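PDB 6OHK: flavodoxin from Fusobacterium nucleatum, which binds flavin mononucleotide and probably serves as a low-potential electron donor to a number of redox enzymes. Local coordinates for residues E50-V55 against T81-G86. The protein carries 1 engineered substitution. Sequence-based numbering, arbitrary orientation.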
ATOM      1  N   GLU A  50       5.887  10.771   8.807  1.00 10.98           N
ATOM      2  CA  GLU A  50       5.465   9.860   9.857  1.00 10.51           C
ATOM      3  C   GLU A  50       4.258   9.046   9.468  1.00 10.20           C
ATOM      4  O   GLU A  50       4.034   7.995  10.061  1.00 12.80           O
ATOM      5  CB  GLU A  50       5.172  10.627  11.150  1.00 14.07           C
ATOM      6  CG  GLU A  50       6.423  11.410  11.661  1.00 23.05           C
ATOM      7  CD  GLU A  50       6.246  12.007  13.054  1.00 48.86           C
ATOM      8  OE1 GLU A  50       5.321  11.590  13.784  1.00 37.59           O
ATOM      9  OE2 GLU A  50       7.047  12.897  13.418  1.00 58.12           O
ATOM     10  N   ASN A  51       3.446   9.557   8.561  1.00  9.39           N
ATOM     11  CA  ASN A  51       2.277   8.877   8.046  1.00  9.26           C
ATOM     12  C   ASN A  51       2.552   8.542   6.592  1.00  8.54           C
ATOM     13  O   ASN A  51       2.908   9.437   5.821  1.00  9.42           O
ATOM     14  CB  ASN A  51       1.065   9.809   8.102  1.00 10.31           C
ATOM     15  CG  ASN A  51       0.695  10.203   9.509  1.00 10.09           C
ATOM     16  OD1 ASN A  51       0.860   9.411  10.433  1.00 11.05           O
ATOM     17  ND2 ASN A  51       0.174  11.422   9.675  1.00 11.02           N
ATOM     18  N   LEU A  52       2.398   7.273   6.210  1.00  7.98           N
ATOM     19  CA  LEU A  52       2.759   6.801   4.878  1.00  8.16           C
ATOM     20  C   LEU A  52       1.685   5.908   4.304  1.00  7.50           C
ATOM     21  O   LEU A  52       1.074   5.105   5.009  1.00  8.61           O
ATOM     22  CB  LEU A  52       4.035   5.975   4.975  1.00  8.29           C
ATOM     23  CG  LEU A  52       5.316   6.756   5.242  1.00  9.79           C
ATOM     24  CD1 LEU A  52       6.414   5.816   5.700  1.00 12.76           C
ATOM     25  CD2 LEU A  52       5.777   7.507   4.008  1.00 10.04           C
ATOM     26  N   ILE A  53       1.492   6.035   2.998  1.00  7.88           N
ATOM     27  CA  ILE A  53       0.715   5.086   2.200  1.00  7.21           C
ATOM     28  C   ILE A  53       1.610   4.617   1.065  1.00  7.24           C
ATOM     29  O   ILE A  53       2.066   5.438   0.256  1.00  8.22           O
ATOM     30  CB  ILE A  53      -0.558   5.744   1.656  1.00  7.50           C
ATOM     31  CG1 ILE A  53      -1.463   6.201   2.797  1.00  8.60           C
ATOM     32  CG2 ILE A  53      -1.283   4.786   0.691  1.00  9.11           C
ATOM     33  CD1 ILE A  53      -2.666   7.023   2.346  1.00  9.74           C
ATOM     34  N   LEU A  54       1.902   3.326   1.019  1.00  7.37           N
ATOM     35  CA  LEU A  54       2.794   2.737   0.019  1.00  7.15           C
ATOM     36  C   LEU A  54       1.967   1.841  -0.878  1.00  7.52           C
ATOM     37  O   LEU A  54       1.237   0.981  -0.386  1.00  8.54           O
ATOM     38  CB  LEU A  54       3.899   1.913   0.689  1.00  8.01           C
ATOM     39  CG  LEU A  54       4.614   2.571   1.868  1.00  8.86           C
ATOM     40  CD1 LEU A  54       5.720   1.639   2.353  1.00 10.58           C
ATOM     41  CD2 LEU A  54       5.184   3.940   1.557  1.00  8.50           C
ATOM     42  N   VAL A  55       2.041   2.071  -2.184  1.00  7.01           N
ATOM     43  CA  VAL A  55       1.142   1.464  -3.167  1.00  7.88           C
ATOM     44  C   VAL A  55       1.961   0.757  -4.234  1.00  7.86           C
ATOM     45  O   VAL A  55       2.880   1.339  -4.812  1.00  8.13           O
ATOM     46  CB  VAL A  55       0.270   2.543  -3.829  1.00  8.71           C
ATOM     47  CG1 VAL A  55      -0.762   1.893  -4.741  1.00  9.64           C
ATOM     48  CG2 VAL A  55      -0.364   3.476  -2.809  1.00  8.85           C
ATOM     49  N   THR A  81      10.783   3.532  13.006  1.00 13.00           N
ATOM     50  CA  THR A  81      10.278   3.756  14.362  1.00 12.52           C
ATOM     51  C   THR A  81       9.386   4.976  14.377  1.00 11.36           C
ATOM     52  O   THR A  81       9.754   6.015  13.851  1.00 13.68           O
ATOM     53  CB  THR A  81      11.447   3.948  15.329  1.00 13.93           C
ATOM     54  OG1 THR A  81      12.254   2.774  15.291  1.00 17.63           O
ATOM     55  CG2 THR A  81      10.930   4.157  16.750  1.00 18.24           C
ATOM     56  N   GLY A  82       8.207   4.848  14.958  1.00 13.00           N
ATOM     57  CA  GLY A  82       7.291   5.959  15.051  1.00 14.16           C
ATOM     58  C   GLY A  82       6.459   6.214  13.814  1.00 13.67           C
ATOM     59  O   GLY A  82       5.537   7.038  13.876  1.00 15.35           O
ATOM     60  N   LYS A  83       6.735   5.534  12.707  1.00 10.68           N
ATOM     61  CA  LYS A  83       5.965   5.704  11.488  1.00 10.30           C
ATOM     62  C   LYS A  83       4.769   4.786  11.472  1.00 10.13           C
ATOM     63  O   LYS A  83       4.787   3.686  12.022  1.00 11.58           O
ATOM     64  CB  LYS A  83       6.828   5.501  10.252  1.00 11.54           C
ATOM     65  CG  LYS A  83       8.041   6.426  10.190  1.00 12.35           C
ATOM     66  CD  LYS A  83       8.647   6.354   8.787  1.00 13.70           C
ATOM     67  CE  LYS A  83       9.986   7.080   8.671  1.00 16.53           C
ATOM     68  NZ  LYS A  83       9.880   8.521   9.040  1.00 17.46           N
ATOM     69  N   VAL A  84       3.714   5.260  10.819  1.00 10.09           N
ATOM     70  CA  VAL A  84       2.456   4.556  10.681  1.00  9.54           C
ATOM     71  C   VAL A  84       2.202   4.403   9.190  1.00  9.00           C
ATOM     72  O   VAL A  84       2.151   5.404   8.461  1.00  9.89           O
ATOM     73  CB  VAL A  84       1.325   5.352  11.342  1.00 10.12           C
ATOM     74  CG1 VAL A  84       0.021   4.594  11.227  1.00 11.72           C
ATOM     75  CG2 VAL A  84       1.658   5.633  12.806  1.00 12.30           C
ATOM     76  N   VAL A  85       2.073   3.161   8.724  1.00  8.63           N
ATOM     77  CA  VAL A  85       2.104   2.858   7.296  1.00  8.11           C
ATOM     78  C   VAL A  85       0.885   2.047   6.900  1.00  8.34           C
ATOM     79  O   VAL A  85       0.603   1.006   7.520  1.00  9.77           O
ATOM     80  CB  VAL A  85       3.369   2.068   6.971  1.00  9.03           C
ATOM     81  CG1 VAL A  85       3.498   1.826   5.490  1.00 11.64           C
ATOM     82  CG2 VAL A  85       4.601   2.771   7.518  1.00 11.63           C
ATOM     83  N   GLY A  86       0.201   2.483   5.856  1.00  7.93           N
ATOM     84  CA  GLY A  86      -0.792   1.666   5.174  1.00  8.52           C
ATOM     85  C   GLY A  86      -0.255   1.202   3.834  1.00  7.62           C
ATOM     86  O   GLY A  86       0.405   1.972   3.131  1.00  8.50           O
TER
HETATM   87  O   HOH W   1       6.044   9.519  15.019  1.00 32.35           O
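The carbonyl oxygen of Glu-50 accepts a hydrogen bond from the backbone N of Val-84 at 2.9 Å and is also approached by CA of Lys-83 at 3.3 Å, a CA-H...O contact. Three more bonds continue the parallel ladder: Leu-52 N donates to Val-84 O, Gly-86 N to Leu-52 O, and Leu-54 N to Gly-86 O. Just ahead of it, a water donates to Gly-82 O at 2.8 Å, while OE1 of Glu-50 forms a salt bridge with Lys-5. The ladder joins two neighbouring strands, 51-59 and 84-90, of the central parallel sheet in the flavodoxin fold. On one face, Leu-52 and Val-85 stand side by side, CD1 of the leucine 4.0 Å from CG2 of the valine and 3.8 Å from CD of Lys-83. Val-85 sets CG1 across from its own N (chi1 -176°), which brings that methyl within 3.8 Å of Leu-54 CD1. Lys-83 bends at its last torsion (-58°), and its NZ hydrogen-bonds to the carbonyls of Phe-49 and Glu-47. Asn-51, Ile-53 and Val-84 occupy the other face, where the Asn-51 amide hydrogen-bonds through OD1 to Lys-170 N and through ND2 to Lys-5 O, while Ile-53 packs on helix 154-166.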